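Local coordinates for protein sugar-phosphate aldolase (Thermotoga maritima, PDB 1PVT) that is a putative sugar-phosphate aldolase of the class II aldolase and adducin family, built on the AraD-like alpha/beta fold, at residues Pro118-Ile123 and Gly185-Leu190; Leu177-Lys182 and Val189-His194; Ser45-Gly50 and Asn96-Ser101. All blocks are in the same frame, centred on the assembly; numbering follows the deposited sequence.

Interaction 1 of 3, residues Pro118-Ile123 and Gly185-Leu190; sequences PEKKAI and GKDAVL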
loop_
_atom_site.group_PDB
_atom_site.type_symbol
_atom_site.label_atom_id
_atom_site.label_comp_id
_atom_site.label_asym_id
_atom_site.label_seq_id
_atom_site.Cartn_x
_atom_site.Cartn_y
_atom_site.Cartn_z
ATOM N N PRO A 118 -9.532 10.781 -7.326
ATOM C CA PRO A 118 -9.081 11.629 -6.219
ATOM C C PRO A 118 -9.603 11.140 -4.865
ATOM O O PRO A 118 -9.067 11.509 -3.818
ATOM C CB PRO A 118 -9.637 12.999 -6.592
ATOM C CG PRO A 118 -9.656 12.953 -8.085
ATOM C CD PRO A 118 -10.233 11.589 -8.337
ATOM N N GLU A 119 -10.652 10.314 -4.895
ATOM C CA GLU A 119 -11.252 9.761 -3.676
ATOM C C GLU A 119 -10.280 8.840 -2.938
ATOM O O GLU A 119 -10.194 8.870 -1.710
ATOM C CB GLU A 119 -12.542 8.998 -4.009
ATOM C CG GLU A 119 -13.805 9.862 -4.027
ATOM C CD GLU A 119 -14.180 10.414 -2.646
ATOM O OE1 GLU A 119 -13.367 11.171 -2.064
ATOM O OE2 GLU A 119 -15.288 10.092 -2.143
ATOM N N LYS A 120 -9.551 8.024 -3.691
ATOM C CA LYS A 120 -8.572 7.114 -3.104
ATOM C C LYS A 120 -7.341 7.900 -2.633
ATOM O O LYS A 120 -6.537 8.340 -3.458
ATOM C CB LYS A 120 -8.135 6.068 -4.136
ATOM C CG LYS A 120 -9.251 5.179 -4.633
ATOM C CD LYS A 120 -8.745 4.248 -5.713
ATOM C CE LYS A 120 -9.879 3.469 -6.332
ATOM N NZ LYS A 120 -9.376 2.632 -7.445
ATOM N N LYS A 121 -7.186 8.067 -1.318
ATOM C CA LYS A 121 -6.040 8.798 -0.772
ATOM C C LYS A 121 -5.016 7.927 0.001
ATOM O O LYS A 121 -3.931 8.409 0.335
ATOM C CB LYS A 121 -6.537 9.923 0.144
ATOM C CG LYS A 121 -7.209 9.388 1.401
ATOM C CD LYS A 121 -7.188 10.363 2.597
ATOM C CE LYS A 121 -7.553 9.629 3.917
ATOM N NZ LYS A 121 -7.559 10.501 5.147
ATOM N N ALA A 122 -5.336 6.655 0.265
ATOM C CA ALA A 122 -4.423 5.781 1.022
ATOM C C ALA A 122 -3.907 4.498 0.354
ATOM O O ALA A 122 -4.629 3.829 -0.379
ATOM C CB ALA A 122 -5.068 5.423 2.357
ATOM N N ILE A 123 -2.646 4.163 0.639
ATOM C CA ILE A 123 -1.989 2.956 0.110
ATOM C C ILE A 123 -1.244 2.134 1.183
ATOM O O ILE A 123 -0.339 2.635 1.864
ATOM C CB ILE A 123 -0.949 3.285 -0.963
ATOM C CG1 ILE A 123 -1.612 3.987 -2.138
ATOM C CG2 ILE A 123 -0.278 1.995 -1.430
ATOM C CD1 ILE A 123 -0.632 4.400 -3.195
ATOM N N GLY A 185 -9.157 1.793 -11.642
ATOM C CA GLY A 185 -10.395 1.828 -10.880
ATOM C C GLY A 185 -10.564 0.659 -9.928
ATOM O O GLY A 185 -11.625 0.496 -9.317
ATOM N N LYS A 186 -9.520 -0.160 -9.808
ATOM C CA LYS A 186 -9.534 -1.319 -8.926
ATOM C C LYS A 186 -9.018 -0.929 -7.544
ATOM O O LYS A 186 -8.306 0.069 -7.404
ATOM C CB LYS A 186 -8.679 -2.440 -9.526
ATOM C CG LYS A 186 -9.238 -2.967 -10.835
ATOM C CD LYS A 186 -8.721 -4.350 -11.159
ATOM C CE LYS A 186 -9.605 -5.014 -12.200
ATOM N NZ LYS A 186 -9.187 -6.415 -12.471
ATOM N N ASP A 187 -9.376 -1.700 -6.521
ATOM C CA ASP A 187 -8.922 -1.361 -5.183
ATOM C C ASP A 187 -7.822 -2.213 -4.567
ATOM O O ASP A 187 -7.627 -2.180 -3.350
ATOM C CB ASP A 187 -10.102 -1.285 -4.222
ATOM C CG ASP A 187 -10.672 0.120 -4.122
ATOM O OD1 ASP A 187 -9.924 1.093 -4.383
ATOM O OD2 ASP A 187 -11.861 0.256 -3.766
ATOM N N ALA A 188 -7.083 -2.948 -5.396
ATOM C CA ALA A 188 -5.991 -3.782 -4.906
ATOM C C ALA A 188 -5.181 -4.421 -6.029
ATOM O O ALA A 188 -5.734 -4.890 -7.025
ATOM C CB ALA A 188 -6.536 -4.865 -3.982
ATOM N N VAL A 189 -3.864 -4.438 -5.857
ATOM C CA VAL A 189 -2.970 -5.041 -6.832
ATOM C C VAL A 189 -2.029 -5.983 -6.117
ATOM O O VAL A 189 -1.443 -5.616 -5.102
ATOM C CB VAL A 189 -2.137 -3.978 -7.569
ATOM C CG1 VAL A 189 -0.794 -4.567 -8.016
ATOM C CG2 VAL A 189 -2.912 -3.479 -8.778
ATOM N N LEU A 190 -1.887 -7.195 -6.646
ATOM C CA LEU A 190 -1.001 -8.186 -6.052
ATOM C C LEU A 190 0.313 -8.184 -6.789
ATOM O O LEU A 190 0.344 -8.551 -7.959
ATOM C CB LEU A 190 -1.597 -9.585 -6.166
ATOM C CG LEU A 190 -2.745 -9.968 -5.249
ATOM C CD1 LEU A 190 -3.452 -11.142 -5.862
ATOM C CD2 LEU A 190 -2.236 -10.291 -3.853
#

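Interaction 2 of 3, residues Leu177-Lys182 and Val189-His194; sequences LKTVEK and VLWDKH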
loop_
_atom_site.group_PDB
_atom_site.type_symbol
_atom_site.label_atom_id
_atom_site.label_comp_id
_atom_site.label_asym_id
_atom_site.label_seq_id
_atom_site.Cartn_x
_atom_site.Cartn_y
_atom_site.Cartn_z
ATOM N N LEU A 177 3.994 2.862 -12.287
ATOM C CA LEU A 177 3.341 3.019 -13.580
ATOM C C LEU A 177 2.593 1.721 -13.895
ATOM O O LEU A 177 1.377 1.731 -14.140
ATOM C CB LEU A 177 4.384 3.309 -14.664
ATOM C CG LEU A 177 5.317 4.499 -14.421
ATOM C CD1 LEU A 177 6.287 4.606 -15.580
ATOM C CD2 LEU A 177 4.520 5.783 -14.271
ATOM N N LYS A 178 3.324 0.605 -13.878
ATOM C CA LYS A 178 2.720 -0.698 -14.132
ATOM C C LYS A 178 1.472 -0.858 -13.256
ATOM O O LYS A 178 0.357 -1.036 -13.753
ATOM C CB LYS A 178 3.709 -1.819 -13.797
ATOM C CG LYS A 178 4.879 -1.966 -14.749
ATOM C CD LYS A 178 5.483 -3.369 -14.639
ATOM C CE LYS A 178 6.428 -3.665 -15.799
ATOM N NZ LYS A 178 6.853 -5.097 -15.856
ATOM N N THR A 179 1.689 -0.782 -11.946
ATOM C CA THR A 179 0.634 -0.922 -10.954
ATOM C C THR A 179 -0.602 -0.098 -11.256
ATOM O O THR A 179 -1.721 -0.609 -11.214
ATOM C CB THR A 179 1.142 -0.527 -9.565
ATOM O OG1 THR A 179 2.178 -1.433 -9.171
ATOM C CG2 THR A 179 0.007 -0.563 -8.545
ATOM N N VAL A 180 -0.402 1.181 -11.548
ATOM C CA VAL A 180 -1.525 2.063 -11.838
ATOM C C VAL A 180 -2.385 1.529 -12.979
ATOM O O VAL A 180 -3.613 1.597 -12.924
ATOM C CB VAL A 180 -1.045 3.488 -12.198
ATOM C CG1 VAL A 180 -2.244 4.406 -12.414
ATOM C CG2 VAL A 180 -0.159 4.030 -11.091
ATOM N N GLU A 181 -1.737 0.987 -14.004
ATOM C CA GLU A 181 -2.450 0.446 -15.159
ATOM C C GLU A 181 -3.395 -0.691 -14.776
ATOM O O GLU A 181 -4.567 -0.698 -15.164
ATOM C CB GLU A 181 -1.447 -0.054 -16.193
ATOM C CG GLU A 181 -0.357 0.950 -16.494
ATOM C CD GLU A 181 0.629 0.437 -17.519
ATOM O OE1 GLU A 181 1.116 -0.704 -17.347
ATOM O OE2 GLU A 181 0.920 1.175 -18.490
ATOM N N LYS A 182 -2.871 -1.655 -14.024
ATOM C CA LYS A 182 -3.652 -2.800 -13.578
ATOM C C LYS A 182 -4.634 -2.297 -12.526
ATOM O O LYS A 182 -5.750 -2.800 -12.393
ATOM C CB LYS A 182 -2.727 -3.848 -12.965
ATOM C CG LYS A 182 -1.331 -3.880 -13.578
ATOM C CD LYS A 182 -1.354 -4.225 -15.059
ATOM C CE LYS A 182 0.040 -4.099 -15.671
ATOM N NZ LYS A 182 1.046 -4.997 -15.025
ATOM N N VAL A 189 -3.864 -4.438 -5.857
ATOM C CA VAL A 189 -2.970 -5.041 -6.832
ATOM C C VAL A 189 -2.029 -5.983 -6.117
ATOM O O VAL A 189 -1.443 -5.616 -5.102
ATOM C CB VAL A 189 -2.137 -3.978 -7.569
ATOM C CG1 VAL A 189 -0.794 -4.567 -8.016
ATOM C CG2 VAL A 189 -2.912 -3.479 -8.778
ATOM N N LEU A 190 -1.887 -7.195 -6.646
ATOM C CA LEU A 190 -1.001 -8.186 -6.052
ATOM C C LEU A 190 0.313 -8.184 -6.789
ATOM O O LEU A 190 0.344 -8.551 -7.959
ATOM C CB LEU A 190 -1.597 -9.585 -6.166
ATOM C CG LEU A 190 -2.745 -9.968 -5.249
ATOM C CD1 LEU A 190 -3.452 -11.142 -5.862
ATOM C CD2 LEU A 190 -2.236 -10.291 -3.853
ATOM N N TRP A 191 1.391 -7.759 -6.131
ATOM C CA TRP A 191 2.702 -7.783 -6.778
ATOM C C TRP A 191 3.125 -9.222 -6.661
ATOM O O TRP A 191 3.601 -9.654 -5.615
ATOM C CB TRP A 191 3.730 -6.911 -6.060
ATOM C CG TRP A 191 3.455 -5.447 -6.126
ATOM C CD1 TRP A 191 2.500 -4.816 -6.878
ATOM C CD2 TRP A 191 4.138 -4.420 -5.399
ATOM N NE1 TRP A 191 2.549 -3.459 -6.658
ATOM C CE2 TRP A 191 3.546 -3.191 -5.755
ATOM C CE3 TRP A 191 5.189 -4.423 -4.479
ATOM C CZ2 TRP A 191 3.975 -1.977 -5.223
ATOM C CZ3 TRP A 191 5.612 -3.216 -3.952
ATOM C CH2 TRP A 191 5.005 -2.009 -4.326
ATOM N N ASP A 192 2.929 -9.968 -7.738
ATOM C CA ASP A 192 3.265 -11.374 -7.754
ATOM C C ASP A 192 4.594 -11.652 -7.069
ATOM O O ASP A 192 5.633 -11.120 -7.468
ATOM C CB ASP A 192 3.293 -11.891 -9.192
ATOM C CG ASP A 192 3.510 -13.386 -9.261
ATOM O OD1 ASP A 192 4.651 -13.820 -8.992
ATOM O OD2 ASP A 192 2.539 -14.122 -9.569
ATOM N N LYS A 193 4.532 -12.471 -6.020
ATOM C CA LYS A 193 5.701 -12.876 -5.249
ATOM C C LYS A 193 6.134 -11.845 -4.199
ATOM O O LYS A 193 7.000 -12.128 -3.369
ATOM C CB LYS A 193 6.865 -13.160 -6.201
ATOM C CG LYS A 193 7.796 -14.259 -5.746
ATOM C CD LYS A 193 7.158 -15.624 -5.926
ATOM C CE LYS A 193 8.123 -16.730 -5.519
ATOM N NZ LYS A 193 7.603 -18.092 -5.845
ATOM N N HIS A 194 5.532 -10.658 -4.222
ATOM C CA HIS A 194 5.905 -9.607 -3.275
ATOM C C HIS A 194 4.725 -8.980 -2.555
ATOM O O HIS A 194 4.605 -7.754 -2.476
ATOM C CB HIS A 194 6.694 -8.512 -3.993
ATOM C CG HIS A 194 7.897 -9.020 -4.716
ATOM N ND1 HIS A 194 9.181 -8.683 -4.350
ATOM C CD2 HIS A 194 8.013 -9.879 -5.757
ATOM C CE1 HIS A 194 10.037 -9.316 -5.134
ATOM N NE2 HIS A 194 9.354 -10.048 -5.995
#

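Interaction 3 of 3, residues Ser45-Gly50 and Asn96-Ser101; sequences SVNEYG and NGKPTS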
loop_
_atom_site.group_PDB
_atom_site.type_symbol
_atom_site.label_atom_id
_atom_site.label_comp_id
_atom_site.label_asym_id
_atom_site.label_seq_id
_atom_site.Cartn_x
_atom_site.Cartn_y
_atom_site.Cartn_z
ATOM N N SER A 45 14.019 19.385 6.035
ATOM C CA SER A 45 14.986 18.932 5.057
ATOM C C SER A 45 14.493 18.918 3.619
ATOM O O SER A 45 13.298 18.833 3.343
ATOM C CB SER A 45 15.493 17.543 5.442
ATOM O OG SER A 45 16.508 17.118 4.558
ATOM N N VAL A 46 15.454 19.012 2.710
ATOM C CA VAL A 46 15.213 19.002 1.274
ATOM C C VAL A 46 15.960 17.817 0.684
ATOM O O VAL A 46 17.124 17.569 1.018
ATOM C CB VAL A 46 15.741 20.287 0.617
ATOM C CG1 VAL A 46 15.925 20.078 -0.888
ATOM C CG2 VAL A 46 14.773 21.427 0.883
ATOM N N ASN A 47 15.310 17.089 -0.207
ATOM C CA ASN A 47 15.972 15.937 -0.774
ATOM C C ASN A 47 15.697 15.779 -2.257
ATOM O O ASN A 47 14.754 16.370 -2.803
ATOM C CB ASN A 47 15.539 14.693 -0.001
ATOM C CG ASN A 47 15.657 14.878 1.508
ATOM O OD1 ASN A 47 16.656 14.495 2.115
ATOM N ND2 ASN A 47 14.640 15.489 2.111
ATOM N N GLU A 48 16.536 14.967 -2.893
ATOM C CA GLU A 48 16.447 14.706 -4.322
ATOM C C GLU A 48 15.658 13.446 -4.646
ATOM O O GLU A 48 16.000 12.356 -4.188
ATOM C CB GLU A 48 17.851 14.567 -4.903
ATOM C CG GLU A 48 18.782 15.719 -4.559
ATOM C CD GLU A 48 20.219 15.447 -4.971
ATOM O OE1 GLU A 48 20.430 15.002 -6.120
ATOM O OE2 GLU A 48 21.139 15.679 -4.155
ATOM N N TYR A 49 14.607 13.607 -5.443
ATOM C CA TYR A 49 13.789 12.481 -5.857
ATOM C C TYR A 49 14.675 11.350 -6.369
ATOM O O TYR A 49 14.313 10.178 -6.275
ATOM C CB TYR A 49 12.854 12.894 -6.987
ATOM C CG TYR A 49 11.656 13.696 -6.563
ATOM C CD1 TYR A 49 11.360 14.914 -7.174
ATOM C CD2 TYR A 49 10.788 13.220 -5.589
ATOM C CE1 TYR A 49 10.229 15.637 -6.827
ATOM C CE2 TYR A 49 9.652 13.935 -5.235
ATOM C CZ TYR A 49 9.380 15.142 -5.858
ATOM O OH TYR A 49 8.264 15.852 -5.501
ATOM N N GLY A 50 15.836 11.707 -6.910
ATOM C CA GLY A 50 16.735 10.707 -7.458
ATOM C C GLY A 50 16.324 10.486 -8.902
ATOM O O GLY A 50 16.952 9.739 -9.650
ATOM N N ASN A 96 12.326 11.390 10.669
ATOM C CA ASN A 96 13.685 11.342 11.176
ATOM C C ASN A 96 14.653 10.854 10.119
ATOM O O ASN A 96 15.861 11.047 10.238
ATOM C CB ASN A 96 13.752 10.445 12.404
ATOM C CG ASN A 96 13.570 11.221 13.683
ATOM O OD1 ASN A 96 12.875 12.235 13.711
ATOM N ND2 ASN A 96 14.186 10.743 14.755
ATOM N N GLY A 97 14.117 10.225 9.079
ATOM C CA GLY A 97 14.957 9.733 8.001
ATOM C C GLY A 97 14.345 10.034 6.646
ATOM O O GLY A 97 13.486 10.905 6.524
ATOM N N LYS A 98 14.800 9.331 5.619
ATOM C CA LYS A 98 14.250 9.523 4.289
ATOM C C LYS A 98 13.100 8.546 4.189
ATOM O O LYS A 98 13.078 7.539 4.892
ATOM C CB LYS A 98 15.294 9.201 3.224
ATOM C CG LYS A 98 16.439 10.177 3.208
ATOM C CD LYS A 98 17.523 9.745 2.249
ATOM C CE LYS A 98 18.526 10.868 2.018
ATOM N NZ LYS A 98 17.891 12.059 1.366
ATOM N N PRO A 99 12.120 8.823 3.322
ATOM C CA PRO A 99 11.010 7.876 3.226
ATOM C C PRO A 99 11.519 6.481 2.850
ATOM O O PRO A 99 12.726 6.248 2.695
ATOM C CB PRO A 99 10.130 8.477 2.129
ATOM C CG PRO A 99 10.450 9.930 2.180
ATOM C CD PRO A 99 11.935 9.948 2.392
ATOM N N THR A 100 10.581 5.556 2.707
ATOM C CA THR A 100 10.902 4.190 2.342
ATOM C C THR A 100 11.467 4.119 0.931
ATOM O O THR A 100 11.194 4.972 0.093
ATOM C CB THR A 100 9.650 3.305 2.400
ATOM O OG1 THR A 100 9.876 2.120 1.629
ATOM C CG2 THR A 100 8.450 4.041 1.840
ATOM N N SER A 101 12.250 3.085 0.674
ATOM C CA SER A 101 12.828 2.883 -0.641
ATOM C C SER A 101 11.730 2.874 -1.715
ATOM O O SER A 101 11.938 3.383 -2.816
ATOM C CB SER A 101 13.577 1.545 -0.686
ATOM O OG SER A 101 14.456 1.392 0.417
HETATM O O HOH W 1 18.366 13.837 -1.394
#

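Interaction 1 of 3, residues Pro118-Ile123 and Gly185-Leu190
Lys-120 and Asp-187 mark the nearest backbone approach, with CA atoms 8.7 Å apart, where two loops run into strands 122-126 and 188-191 of the mixed sheet of this AraD-like alpha/beta fold. The two strands are not neighbours: 196-200 lies between them, pairing Ala-122 with Gly-200 and Val-189 with Val-197. The gap is therefore bridged before the strands begin, and by a single long side chain. Lys-120 leaves with CG beside its backbone N (chi1 -62°) and stays extended from there on, which carries the ammonium group to the backbone of the other loop. NZ donates a hydrogen bond of 2.8 Å to Lys-186 O, reaching it from well above the carbonyl plane, 56° out, and not along a lone pair. The same NZ forms a longer salt bridge, 3.5 Å, to Asp-187 OD1. One hydrogen bond and one longer salt bridge to the same loop thus hold the buried lysine, whose side chain also touches Phe-113 of helix 103-115. The Asp-187 carboxylate is shared, its OD2 pairing with Arg-209, so it probably balances two cations. Lys-120 lies obliquely across it, and the methylene CE comes within 3.1 Å of Asp-187 OD1.

Interaction 2 of 3, residues Leu177-Lys182 and Val189-His194
The indole of Trp-191 meets Thr-179 through its ring nitrogen. The hydroxyl stands oblique to the ring, and NE1 lies 3.2 Å from Thr-179 OG1 in a weak hydrogen bond, bent to 132° at the hydrogen. The side chains of Thr-179 and Trp-191 cross at about a right angle. The indole also meets the rings of His-125 and Phe-167, with interplanar angles of about 35° and 50°, and Thr-105 touches it as well. Thr-179 has OG1 beside its backbone N (chi1 -64°), where the hydroxyl also bonds to Leu-175 O one helical turn earlier; that bond is the stronger of its two. The threonine methyl takes the other branch and packs against Val-189: CG2 is 4.1 Å from Val-189 CG1 and equally far from Val-189 CG2. Val-189 CG2 further approaches Thr-179 O at 3.9 Å, while Lys-182 adds its CB to the apolar patch and sends its ammonium group away to Glu-166. Helix and strand run roughly antiparallel, the axes of segments 177-182 and 189-191 coming within 9.2 Å at 141° between their directions, consistent with the helix as the connection of a beta-alpha-beta unit. Strand 163-165 leads into helix 173-182, which packs on strand 188-191 while the two strands pair in parallel; helix 103-115 touches the helix through Val-180, and strand 196-200 flanks 188-191 along its other edge.

Interaction 3 of 3, residues Ser45-Gly50 and Asn96-Ser101
Asn-47 and Lys-98 bring the two backbones closest, with CA atoms 8.4 Å apart, where the irregular segment 96-101 passes strand 45-49. Their side chains close the gap and meet obliquely, in one direct hydrogen bond. Lys-98 runs extended until its last torsion, where chi4 of -63° bends the ammonium group onto the asparagine oxygen. NZ donates to Asn-47 OD1 over 2.8 Å, tilted 33° from the plane of the amide carbonyl. The bond from CA to CB of Asn-47 points toward the loop, and CB lies 3.8 Å from Lys-98 NZ. A water adds a second, looser link: it accepts from the backbone, 2.6 Å from Glu-48 N, and weakly from the ammonium group, 3.3 Å from Lys-98 NZ. One lysine nitrogen thus reaches both a side-chain carbonyl and, through water, the main chain of the next residue. Strand 45-49 is an outermost strand of the mixed sheet, and the segment 96-101 follows strand 89-92 and leads into helix 103-115. Strand 89-92 is the antiparallel neighbour of 45-49, with Asn-47 bonded through its backbone to Tyr-90, and Lys-98 is bonded likewise to Thr-65. The Asn-47 side chain is buried against Tyr-90 and Ile-92, whereas Lys-98 is exposed.

Overall arrangement
All three contacts reach the same mixed sheet, but at different places along it. Interactions 1 and 2 share strand 188-191, with Val-189 and Leu-190 common to both, and their centres lie about 11 Å apart; one uses the loop entering that strand, the other the strand itself, through Val-189 and Trp-191. Interaction 3 lies at the other end of the strand order, on the outermost strand 45-49, with its centre about 24 Å from that of interaction 1 and about 23 Å from that of interaction 2. Nearest atoms are about 9 Å apart in both cases. Helix 103-115 gives a common neighbour, touching Lys-120, Val-180, Trp-191 and Tyr-49. In sequence, interaction 3 closes before the others open.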